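Local structure of AlyQ (Persicobacter sp. CCB-QB2, 7D2A) at residues N26-S37 / T122-A130; R68-S78 / A108-S119. The protein binds alginate-derived uronic acids, including a 4,5-unsaturated sugar, through a family 32 carbohydrate-binding module that also holds a calcium ion. All coordinates share one frame; numbering follows the deposited sequence. Where two conformers were deposited one is given.

Interaction 1. Residues N26-S37 / T122-A130; sequences NTIDGNLSTRWS and TWNSITEVA. With CA (calcium ion), chain C; MAW (4-deoxy-alpha-L-erythro-hex-4-enopyranuronic acid), chain B.
Glu128 and Thr127 meet residues 26-34 round a calcium ion. Seven oxygens bind the metal: the backbone O of Asn26, Asn31, Thr34 and Thr127, and the side-chain atoms Asp29 OD1, Thr34 OG1 and Glu128 OE2. Glu128 bends at chi2 (-65°), which brings its carboxylate back to the loop, and OE2 lies 2.4 Å from the calcium. The Asp29 and Glu128 carboxylates are nearly coplanar, 13° apart. Their OD1 and OE2 atoms are only 2.7 Å apart, and the shared metal probably offsets their repulsion. Gly30 N and Asn31 N add weak hydrogen bonds to the Glu128 carboxylate.

Backbone hydrogen bonds continue the contact. Trp36 and Ile126 form an antiparallel hydrogen-bonded pair, and Val129 N donates to Thr27 O. On the buried side, Ile126 CD1 meets the edge of the Trp36 ring 3.9 Å from CZ3.

On the other face lies the sugar. Ser37 OG donates to Ser125 OG (2.7 Å), which in turn donates to carboxylate atom O6B of the sugar (2.6 Å). Arg35 NE holds Ser37 OG in the guanidinium plane, while its NH2 gives sugar O3 an almost straight bond (2.8 Å, 175°). Trp123 lays one ring face under the sugar, with CD2 3.5 Å from C4. Cutting the side chain back to an alanine is likely to strip the sugar of its stacking surface and open a gap beside C3 and C4. Asp20 and Asn121 also bind this sugar. The arrangement joins the calcium site of a CBM32 beta-sandwich to its glycan pocket.

Interaction 2. Residues R68-S78 / A108-S119; sequences RTSGFSISLGS and ARYIRITGFGNS. With MAW (4-deoxy-alpha-L-erythro-hex-4-enopyranuronic acid), chain B.
Strands 70-77 and 110-118 run antiparallel, their axes 4.5 Å apart at closest approach and 165° between directions, with paired backbone bonds at Ser73-Thr114 and Ser75-Arg112. A beta bulge shifts the register between Ser70 and Phe72. At the far end a classic bulge lets Gly77 O accept from both Arg109 N and Tyr110 N.

From Phe72 to Leu76 one face is apolar. Ile74 and Ile111 run alongside each other in one direction, with their CG2 atoms 3.9 Å apart. Leu76 CB packs on Ala108 CB at 3.6 Å. Phe72 CB touches Ile113 CG2, and its ring meets Trp62 and Tyr101 of the sandwich interior.

The other face is more polar. A water is hydrogen-bonded to Ser75 OG and Thr114 OG1 and donates to Arg112 O, bridging the two strands. Phe116 presents its ring edge to Ser73 OG, 3.8 Å from CE2.

The stretched chain of Arg68 carries its guanidinium out to the sugar and over the Asn118 amide, on which it stacks. The two planes are 11° apart, with Asn118 ND2 3.3 Å from Arg68 CZ, over the centre of the group. Asn118 ND2 is turned to Asn121 OD1 and Trp123 O, and OD1 takes a bond from Ser120 N, which fixes the amide. Ser119 OG accepts from Thr69 N (3.0 Å). Arg68 NH1 donates to sugar O6A at 2.8 Å. Arg68 NH2 donates to sugar O6B at 2.9 Å. This paired grip, backed by a fixed amide, implies that Arg68 is positioned to recognise the acidic group of a uronic acid.

Overall arrangement
Both interactions end at the same unsaturated sugar but come from different sheets of the sandwich. Interaction 1 pairs strand 36-39 with strand 123-133 and adds a loop at the surface, where calcium ligation by carbonyls and two carboxylates dominates. Interaction 2 lies nearer the centre of the chain, joining two neighbouring strands of the five-stranded sheet by backbone bonding that is regular between its two bulges, with a largely apolar face toward the core. Its Ile113 packs on Ile126 and Val129 of interaction 1 between the sheets. Asn124 OD1 probably accepts from Gly117 N. Residues 26-37 and 122-130 supply the aromatic platform, hydroxyls and one arginine, which binds O3; residues 68-78 supply the arginine that grips the carboxylate.

Interaction 1. Residues N26-S37 / T122-A130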
loop_
_atom_site.group_PDB
_atom_site.type_symbol
_atom_site.label_atom_id
_atom_site.label_comp_id
_atom_site.label_asym_id
_atom_site.label_seq_id
_atom_site.Cartn_x
_atom_site.Cartn_y
_atom_site.Cartn_z
ATOM N N ASN A 26 6.860 -5.750 -7.072
ATOM C CA ASN A 26 7.870 -4.682 -7.097
ATOM C C ASN A 26 7.785 -3.794 -5.841
ATOM O O ASN A 26 8.685 -2.982 -5.573
ATOM C CB ASN A 26 7.744 -3.818 -8.339
ATOM C CG ASN A 26 8.198 -4.538 -9.591
ATOM O OD1 ASN A 26 8.748 -5.655 -9.561
ATOM N ND2 ASN A 26 7.947 -3.880 -10.699
ATOM N N THR A 27 6.676 -3.840 -5.117
ATOM C CA THR A 27 6.518 -3.030 -3.886
ATOM C C THR A 27 7.286 -3.604 -2.713
ATOM O O THR A 27 7.370 -2.925 -1.692
ATOM C CB THR A 27 5.047 -2.876 -3.497
ATOM O OG1 THR A 27 4.464 -4.162 -3.288
ATOM C CG2 THR A 27 4.264 -2.165 -4.567
ATOM N N ILE A 28 7.847 -4.807 -2.827
ATOM C CA ILE A 28 8.532 -5.437 -1.656
ATOM C C ILE A 28 9.945 -5.856 -2.048
ATOM O O ILE A 28 10.499 -6.754 -1.355
ATOM C CB ILE A 28 7.698 -6.565 -1.038
ATOM C CG1 ILE A 28 7.458 -7.708 -2.005
ATOM C CG2 ILE A 28 6.376 -6.026 -0.509
ATOM C CD1 ILE A 28 6.978 -8.975 -1.274
ATOM N N ASP A 29 10.502 -5.217 -3.051
ATOM C CA ASP A 29 11.869 -5.605 -3.478
ATOM C C ASP A 29 12.919 -4.688 -2.843
ATOM O O ASP A 29 14.124 -4.914 -3.092
ATOM C CB ASP A 29 11.974 -5.666 -5.000
ATOM C CG ASP A 29 11.794 -4.341 -5.722
ATOM O OD1 ASP A 29 11.579 -3.288 -5.050
ATOM O OD2 ASP A 29 11.944 -4.383 -6.964
ATOM N N GLY A 30 12.544 -3.686 -2.031
ATOM C CA GLY A 30 13.520 -2.795 -1.404
ATOM C C GLY A 30 14.015 -1.716 -2.341
ATOM O O GLY A 30 14.905 -1.008 -1.987
ATOM N N ASN A 31 13.485 -1.635 -3.556
ATOM C CA ASN A 31 14.007 -0.711 -4.594
ATOM C C ASN A 31 12.988 0.399 -4.865
ATOM O O ASN A 31 11.893 0.097 -5.439
ATOM C CB ASN A 31 14.301 -1.503 -5.851
ATOM C CG ASN A 31 15.178 -0.762 -6.813
ATOM O OD1 ASN A 31 15.233 0.469 -6.791
ATOM N ND2 ASN A 31 15.844 -1.540 -7.668
ATOM N N LEU A 32 13.387 1.652 -4.629
ATOM C CA LEU A 32 12.494 2.797 -4.915
ATOM C C LEU A 32 12.397 3.035 -6.421
ATOM O O LEU A 32 11.533 3.834 -6.805
ATOM C CB LEU A 32 12.949 4.051 -4.173
ATOM C CG LEU A 32 12.845 3.973 -2.643
ATOM C CD1 LEU A 32 13.652 5.059 -2.007
ATOM C CD2 LEU A 32 11.399 4.096 -2.204
ATOM N N SER A 33 13.195 2.379 -7.268
ATOM C CA SER A 33 13.132 2.591 -8.738
ATOM C C SER A 33 12.196 1.592 -9.416
ATOM O O SER A 33 12.048 1.685 -10.663
ATOM C CB SER A 33 14.511 2.532 -9.366
ATOM O OG SER A 33 14.967 1.204 -9.478
ATOM N N THR A 34 11.593 0.670 -8.657
ATOM C CA THR A 34 10.645 -0.310 -9.234
ATOM C C THR A 34 9.304 -0.118 -8.568
ATOM O O THR A 34 9.276 0.186 -7.342
ATOM C CB THR A 34 11.141 -1.730 -9.040
ATOM O OG1 THR A 34 11.113 -1.966 -7.641
ATOM C CG2 THR A 34 12.506 -1.950 -9.656
ATOM N N ARG A 35 8.227 -0.287 -9.317
ATOM C CA ARG A 35 6.883 0.069 -8.839
ATOM C C ARG A 35 5.867 -0.991 -9.244
ATOM O O ARG A 35 6.078 -1.760 -10.205
ATOM C CB ARG A 35 6.405 1.408 -9.408
ATOM C CG ARG A 35 6.158 1.402 -10.903
ATOM C CD ARG A 35 5.895 2.787 -11.435
ATOM N NE ARG A 35 5.582 2.785 -12.856
ATOM C CZ ARG A 35 6.469 2.986 -13.838
ATOM N NH1 ARG A 35 7.762 3.182 -13.576
ATOM N NH2 ARG A 35 6.050 3.025 -15.094
ATOM N N TRP A 36 4.730 -0.964 -8.544
ATOM C CA TRP A 36 3.467 -1.514 -9.076
ATOM C C TRP A 36 2.671 -0.354 -9.659
ATOM O O TRP A 36 2.609 0.730 -9.008
ATOM C CB TRP A 36 2.671 -2.122 -7.915
ATOM C CG TRP A 36 1.232 -2.363 -8.248
ATOM C CD1 TRP A 36 0.724 -3.260 -9.120
ATOM C CD2 TRP A 36 0.100 -1.669 -7.700
ATOM N NE1 TRP A 36 -0.637 -3.209 -9.169
ATOM C CE2 TRP A 36 -1.053 -2.233 -8.295
ATOM C CE3 TRP A 36 -0.058 -0.653 -6.756
ATOM C CZ2 TRP A 36 -2.357 -1.829 -7.956
ATOM C CZ3 TRP A 36 -1.328 -0.203 -6.477
ATOM C CH2 TRP A 36 -2.470 -0.811 -7.041
ATOM N N SER A 37 2.082 -0.535 -10.833
ATOM C CA SER A 37 1.193 0.465 -11.445
ATOM C C SER A 37 -0.091 -0.217 -11.879
ATOM O O SER A 37 -0.027 -1.232 -12.585
ATOM C CB SER A 37 1.838 1.184 -12.594
ATOM O OG SER A 37 2.972 1.952 -12.210
ATOM N N THR A 122 -4.762 9.324 -13.607
ATOM C CA THR A 122 -5.634 8.320 -12.957
ATOM C C THR A 122 -4.840 7.109 -12.473
ATOM O O THR A 122 -5.492 6.187 -11.955
ATOM C CB THR A 122 -6.772 7.890 -13.886
ATOM O OG1 THR A 122 -6.187 7.534 -15.140
ATOM C CG2 THR A 122 -7.790 9.016 -13.940
ATOM N N TRP A 123 -3.508 7.155 -12.601
ATOM C CA TRP A 123 -2.689 5.976 -12.234
ATOM C C TRP A 123 -2.527 5.863 -10.712
ATOM O O TRP A 123 -2.564 6.849 -9.953
ATOM C CB TRP A 123 -1.317 5.969 -12.906
ATOM C CG TRP A 123 -1.430 5.634 -14.356
ATOM C CD1 TRP A 123 -1.709 6.465 -15.414
ATOM C CD2 TRP A 123 -1.307 4.317 -14.878
ATOM N NE1 TRP A 123 -1.733 5.717 -16.568
ATOM C CE2 TRP A 123 -1.505 4.398 -16.272
ATOM C CE3 TRP A 123 -0.999 3.074 -14.308
ATOM C CZ2 TRP A 123 -1.432 3.283 -17.095
ATOM C CZ3 TRP A 123 -0.912 1.989 -15.131
ATOM C CH2 TRP A 123 -1.106 2.081 -16.522
ATOM N N ASN A 124 -2.323 4.635 -10.288
ATOM C CA ASN A 124 -1.907 4.308 -8.905
ATOM C C ASN A 124 -0.574 3.589 -9.019
ATOM O O ASN A 124 -0.493 2.494 -9.580
ATOM C CB ASN A 124 -2.909 3.391 -8.220
ATOM C CG ASN A 124 -4.307 3.929 -8.358
ATOM O OD1 ASN A 124 -4.639 4.871 -7.646
ATOM N ND2 ASN A 124 -5.073 3.366 -9.309
ATOM N N SER A 125 0.479 4.254 -8.514
ATOM C CA SER A 125 1.840 3.721 -8.695
ATOM C C SER A 125 2.593 3.836 -7.371
ATOM O O SER A 125 2.837 4.955 -6.898
ATOM C CB SER A 125 2.555 4.494 -9.822
ATOM O OG SER A 125 1.888 4.203 -11.080
ATOM N N ILE A 126 3.002 2.704 -6.840
ATOM C CA ILE A 126 3.610 2.553 -5.506
ATOM C C ILE A 126 4.963 1.888 -5.688
ATOM O O ILE A 126 5.010 0.814 -6.298
ATOM C CB ILE A 126 2.684 1.802 -4.530
ATOM C CG1 ILE A 126 1.339 2.551 -4.400
ATOM C CG2 ILE A 126 3.390 1.605 -3.210
ATOM C CD1 ILE A 126 0.319 1.819 -3.543
ATOM N N THR A 127 6.042 2.494 -5.128
ATOM C CA THR A 127 7.370 1.886 -5.298
ATOM C C THR A 127 7.722 0.903 -4.185
ATOM O O THR A 127 8.417 -0.100 -4.462
ATOM C CB THR A 127 8.430 2.983 -5.422
ATOM O OG1 THR A 127 8.415 3.717 -4.204
ATOM C CG2 THR A 127 8.189 3.896 -6.596
ATOM N N GLU A 128 7.269 1.122 -2.965
ATOM C CA GLU A 128 7.627 0.266 -1.813
ATOM C C GLU A 128 6.485 0.282 -0.824
ATOM O O GLU A 128 5.921 1.405 -0.624
ATOM C CB GLU A 128 8.925 0.762 -1.172
ATOM C CG GLU A 128 10.178 0.438 -1.982
ATOM C CD GLU A 128 10.433 -1.059 -2.071
ATOM O OE1 GLU A 128 10.713 -1.657 -0.986
ATOM O OE2 GLU A 128 10.395 -1.671 -3.186
ATOM N N VAL A 129 6.239 -0.836 -0.160
ATOM C CA VAL A 129 5.338 -0.896 1.012
ATOM C C VAL A 129 6.016 -1.681 2.108
ATOM O O VAL A 129 6.657 -2.723 1.790
ATOM C CB VAL A 129 3.988 -1.510 0.620
ATOM C CG1 VAL A 129 3.108 -1.773 1.858
ATOM C CG2 VAL A 129 3.224 -0.624 -0.319
ATOM N N ALA A 130 5.776 -1.284 3.340
ATOM C CA ALA A 130 6.237 -2.025 4.520
ATOM C C ALA A 130 5.157 -1.942 5.590
ATOM O O ALA A 130 4.416 -0.960 5.658
ATOM C CB ALA A 130 7.583 -1.536 4.952
HETATM CA CA CA C . 10.143 -1.320 -5.513
HETATM C C1 MAW B . 1.876 5.725 -17.005
HETATM C C2 MAW B . 2.729 4.520 -17.027
HETATM O O2 MAW B . 4.155 4.812 -17.027
HETATM C C3 MAW B . 2.340 3.693 -15.771
HETATM O O3 MAW B . 3.296 2.684 -15.507
HETATM C C4 MAW B . 2.209 4.640 -14.568
HETATM C C5 MAW B . 2.240 5.947 -14.668
HETATM O O5 MAW B . 2.344 6.598 -15.964
HETATM C C6 MAW B . 2.115 6.858 -13.568
HETATM O O6A MAW B . 2.105 8.102 -13.837
HETATM O O6B MAW B . 1.960 6.437 -12.359
#

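Interaction 2. Residues R68-S78 / A108-S119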
loop_
_atom_site.group_PDB
_atom_site.type_symbol
_atom_site.label_atom_id
_atom_site.label_comp_id
_atom_site.label_asym_id
_atom_site.label_seq_id
_atom_site.Cartn_x
_atom_site.Cartn_y
_atom_site.Cartn_z
ATOM N N ARG A 68 3.483 14.793 -6.879
ATOM C CA ARG A 68 2.033 14.643 -7.023
ATOM C C ARG A 68 1.477 13.994 -5.756
ATOM O O ARG A 68 2.236 13.315 -5.042
ATOM C CB ARG A 68 1.723 13.829 -8.278
ATOM C CG ARG A 68 1.961 12.338 -8.105
ATOM C CD ARG A 68 2.013 11.636 -9.440
ATOM N NE ARG A 68 1.777 10.199 -9.309
ATOM C CZ ARG A 68 1.789 9.350 -10.322
ATOM N NH1 ARG A 68 2.081 9.753 -11.574
ATOM N NH2 ARG A 68 1.527 8.087 -10.067
ATOM N N THR A 69 0.194 14.192 -5.536
ATOM C CA THR A 69 -0.530 13.595 -4.400
ATOM C C THR A 69 -1.439 12.480 -4.919
ATOM O O THR A 69 -2.045 12.606 -6.012
ATOM C CB THR A 69 -1.334 14.650 -3.633
ATOM O OG1 THR A 69 -2.232 15.306 -4.544
ATOM C CG2 THR A 69 -0.431 15.687 -3.002
ATOM N N SER A 70 -1.527 11.390 -4.189
ATOM C CA SER A 70 -2.276 10.207 -4.605
ATOM C C SER A 70 -3.273 9.855 -3.499
ATOM O O SER A 70 -2.882 9.756 -2.339
ATOM C CB SER A 70 -1.297 9.059 -4.973
ATOM O OG SER A 70 -1.745 8.289 -6.093
ATOM N N GLY A 71 -4.539 9.690 -3.857
ATOM C CA GLY A 71 -5.582 9.324 -2.894
ATOM C C GLY A 71 -5.665 7.827 -2.692
ATOM O O GLY A 71 -5.399 7.049 -3.604
ATOM N N PHE A 72 -5.889 7.407 -1.453
ATOM C CA PHE A 72 -5.883 5.969 -1.124
ATOM C C PHE A 72 -6.637 5.705 0.175
ATOM O O PHE A 72 -6.979 6.603 0.914
ATOM C CB PHE A 72 -4.440 5.453 -1.009
ATOM C CG PHE A 72 -3.735 5.951 0.211
ATOM C CD1 PHE A 72 -3.120 7.195 0.235
ATOM C CD2 PHE A 72 -3.705 5.181 1.366
ATOM C CE1 PHE A 72 -2.484 7.666 1.376
ATOM C CE2 PHE A 72 -3.111 5.667 2.513
ATOM C CZ PHE A 72 -2.527 6.912 2.533
ATOM N N SER A 73 -6.917 4.445 0.405
ATOM C CA SER A 73 -7.453 3.948 1.669
ATOM C C SER A 73 -6.747 2.630 1.948
ATOM O O SER A 73 -6.287 1.941 1.007
ATOM C CB SER A 73 -8.933 3.886 1.675
ATOM O OG SER A 73 -9.390 2.944 0.775
ATOM N N ILE A 74 -6.677 2.289 3.221
ATOM C CA ILE A 74 -6.092 1.021 3.695
ATOM C C ILE A 74 -7.204 0.226 4.365
ATOM O O ILE A 74 -7.881 0.793 5.272
ATOM C CB ILE A 74 -4.913 1.294 4.643
ATOM C CG1 ILE A 74 -3.865 2.227 4.012
ATOM C CG2 ILE A 74 -4.309 -0.011 5.145
ATOM C CD1 ILE A 74 -2.764 2.641 4.953
ATOM N N SER A 75 -7.308 -1.021 4.017
ATOM C CA SER A 75 -8.270 -1.950 4.655
ATOM C C SER A 75 -7.530 -3.190 5.080
ATOM O O SER A 75 -6.491 -3.554 4.494
ATOM C CB SER A 75 -9.453 -2.246 3.772
ATOM O OG SER A 75 -9.104 -2.870 2.531
ATOM N N LEU A 76 -7.985 -3.827 6.133
ATOM C CA LEU A 76 -7.281 -5.038 6.578
ATOM C C LEU A 76 -8.237 -6.048 7.197
ATOM O O LEU A 76 -9.436 -5.789 7.412
ATOM C CB LEU A 76 -6.133 -4.649 7.508
ATOM C CG LEU A 76 -6.454 -3.696 8.658
ATOM C CD1 LEU A 76 -7.491 -4.286 9.576
ATOM C CD2 LEU A 76 -5.175 -3.347 9.438
ATOM N N GLY A 77 -7.689 -7.208 7.468
ATOM C CA GLY A 77 -8.475 -8.236 8.161
ATOM C C GLY A 77 -7.979 -9.614 7.806
ATOM O O GLY A 77 -6.853 -9.743 7.355
ATOM N N SER A 78 -8.783 -10.619 8.097
ATOM C CA SER A 78 -8.457 -12.045 7.838
ATOM C C SER A 78 -9.042 -12.506 6.486
ATOM O O SER A 78 -8.518 -13.448 5.950
ATOM C CB SER A 78 -8.991 -12.843 8.989
ATOM O OG SER A 78 -10.408 -12.850 8.893
ATOM N N ALA A 108 -4.494 -8.449 11.690
ATOM C CA ALA A 108 -4.720 -8.619 10.243
ATOM C C ALA A 108 -3.706 -9.616 9.703
ATOM O O ALA A 108 -2.531 -9.572 10.111
ATOM C CB ALA A 108 -4.611 -7.331 9.446
ATOM N N ARG A 109 -4.156 -10.439 8.786
ATOM C CA ARG A 109 -3.264 -11.212 7.902
ATOM C C ARG A 109 -3.093 -10.425 6.611
ATOM O O ARG A 109 -1.984 -10.472 6.040
ATOM C CB ARG A 109 -3.807 -12.618 7.637
ATOM C CG ARG A 109 -3.050 -13.310 6.516
ATOM C CD ARG A 109 -3.402 -14.765 6.345
ATOM N NE ARG A 109 -2.669 -15.291 5.208
ATOM C CZ ARG A 109 -2.666 -16.561 4.823
ATOM N NH1 ARG A 109 -3.374 -17.471 5.479
ATOM N NH2 ARG A 109 -2.004 -16.898 3.732
ATOM N N TYR A 110 -4.156 -9.760 6.120
ATOM C CA TYR A 110 -4.148 -9.090 4.793
ATOM C C TYR A 110 -4.289 -7.594 5.010
ATOM O O TYR A 110 -5.159 -7.133 5.811
ATOM C CB TYR A 110 -5.284 -9.610 3.911
ATOM C CG TYR A 110 -5.171 -11.065 3.569
ATOM C CD1 TYR A 110 -4.382 -11.520 2.533
ATOM C CD2 TYR A 110 -5.842 -12.018 4.316
ATOM C CE1 TYR A 110 -4.217 -12.862 2.268
ATOM C CE2 TYR A 110 -5.735 -13.369 4.036
ATOM C CZ TYR A 110 -4.944 -13.795 2.991
ATOM O OH TYR A 110 -4.821 -15.127 2.700
ATOM N N ILE A 111 -3.496 -6.836 4.258
ATOM C CA ILE A 111 -3.527 -5.364 4.188
ATOM C C ILE A 111 -3.697 -4.989 2.736
ATOM O O ILE A 111 -2.892 -5.440 1.910
ATOM C CB ILE A 111 -2.242 -4.749 4.763
ATOM C CG1 ILE A 111 -2.060 -4.986 6.262
ATOM C CG2 ILE A 111 -2.262 -3.266 4.464
ATOM C CD1 ILE A 111 -1.673 -6.329 6.729
ATOM N N ARG A 112 -4.756 -4.254 2.438
ATOM C CA ARG A 112 -5.040 -3.835 1.063
ATOM C C ARG A 112 -4.936 -2.328 0.969
ATOM O O ARG A 112 -5.598 -1.615 1.752
ATOM C CB ARG A 112 -6.446 -4.297 0.667
ATOM C CG ARG A 112 -6.881 -3.842 -0.720
ATOM C CD ARG A 112 -8.176 -4.525 -1.083
ATOM N NE ARG A 112 -7.990 -5.914 -1.371
ATOM C CZ ARG A 112 -8.964 -6.760 -1.713
ATOM N NH1 ARG A 112 -10.215 -6.330 -1.771
ATOM N NH2 ARG A 112 -8.671 -8.034 -1.954
ATOM N N ILE A 113 -4.210 -1.809 -0.024
ATOM C CA ILE A 113 -4.202 -0.388 -0.374
ATOM C C ILE A 113 -5.052 -0.207 -1.613
ATOM O O ILE A 113 -4.734 -0.812 -2.608
ATOM C CB ILE A 113 -2.777 0.167 -0.582
ATOM C CG1 ILE A 113 -1.955 -0.008 0.692
ATOM C CG2 ILE A 113 -2.872 1.580 -1.072
ATOM C CD1 ILE A 113 -0.518 0.410 0.544
ATOM N N THR A 114 -6.087 0.609 -1.506
ATOM C CA THR A 114 -6.958 0.966 -2.641
ATOM C C THR A 114 -6.574 2.366 -3.071
ATOM O O THR A 114 -6.479 3.252 -2.238
ATOM C CB THR A 114 -8.449 0.849 -2.291
ATOM O OG1 THR A 114 -8.751 -0.475 -1.870
ATOM C CG2 THR A 114 -9.282 1.226 -3.488
ATOM N N GLY A 115 -6.289 2.544 -4.371
ATOM C CA GLY A 115 -5.915 3.851 -4.898
ATOM C C GLY A 115 -7.025 4.521 -5.661
ATOM O O GLY A 115 -7.818 3.773 -6.328
ATOM N N PHE A 116 -7.028 5.856 -5.610
ATOM C CA PHE A 116 -8.087 6.701 -6.232
ATOM C C PHE A 116 -7.483 7.613 -7.275
ATOM O O PHE A 116 -8.048 8.683 -7.549
ATOM C CB PHE A 116 -8.891 7.429 -5.162
ATOM C CG PHE A 116 -9.506 6.450 -4.208
ATOM C CD1 PHE A 116 -10.468 5.573 -4.658
ATOM C CD2 PHE A 116 -9.088 6.370 -2.894
ATOM C CE1 PHE A 116 -11.014 4.625 -3.807
ATOM C CE2 PHE A 116 -9.633 5.424 -2.042
ATOM C CZ PHE A 116 -10.596 4.545 -2.508
ATOM N N GLY A 117 -6.356 7.229 -7.863
ATOM C CA GLY A 117 -5.609 8.092 -8.784
ATOM C C GLY A 117 -4.927 9.219 -8.064
ATOM O O GLY A 117 -4.922 9.258 -6.814
ATOM N N ASN A 118 -4.405 10.175 -8.809
ATOM C CA ASN A 118 -3.486 11.161 -8.236
ATOM C C ASN A 118 -3.756 12.514 -8.894
ATOM O O ASN A 118 -4.634 12.602 -9.783
ATOM C CB ASN A 118 -2.055 10.672 -8.413
ATOM C CG ASN A 118 -1.605 10.589 -9.867
ATOM O OD1 ASN A 118 -1.329 11.618 -10.477
ATOM N ND2 ASN A 118 -1.468 9.398 -10.431
ATOM N N SER A 119 -2.997 13.500 -8.496
ATOM C CA SER A 119 -3.267 14.917 -8.850
ATOM C C SER A 119 -2.806 15.173 -10.286
ATOM O O SER A 119 -3.184 16.264 -10.825
ATOM C CB SER A 119 -2.596 15.800 -7.843
ATOM O OG SER A 119 -1.215 15.521 -7.803
HETATM C C1 MAW B . 1.876 5.725 -17.005
HETATM C C2 MAW B . 2.729 4.520 -17.027
HETATM O O2 MAW B . 4.155 4.812 -17.027
HETATM C C3 MAW B . 2.340 3.693 -15.771
HETATM O O3 MAW B . 3.296 2.684 -15.507
HETATM C C4 MAW B . 2.209 4.640 -14.568
HETATM C C5 MAW B . 2.240 5.947 -14.668
HETATM O O5 MAW B . 2.344 6.598 -15.964
HETATM C C6 MAW B . 2.115 6.858 -13.568
HETATM O O6A MAW B . 2.105 8.102 -13.837
HETATM O O6B MAW B . 1.960 6.437 -12.359
HETATM O O HOH W 1 -8.316 -0.600 0.810
#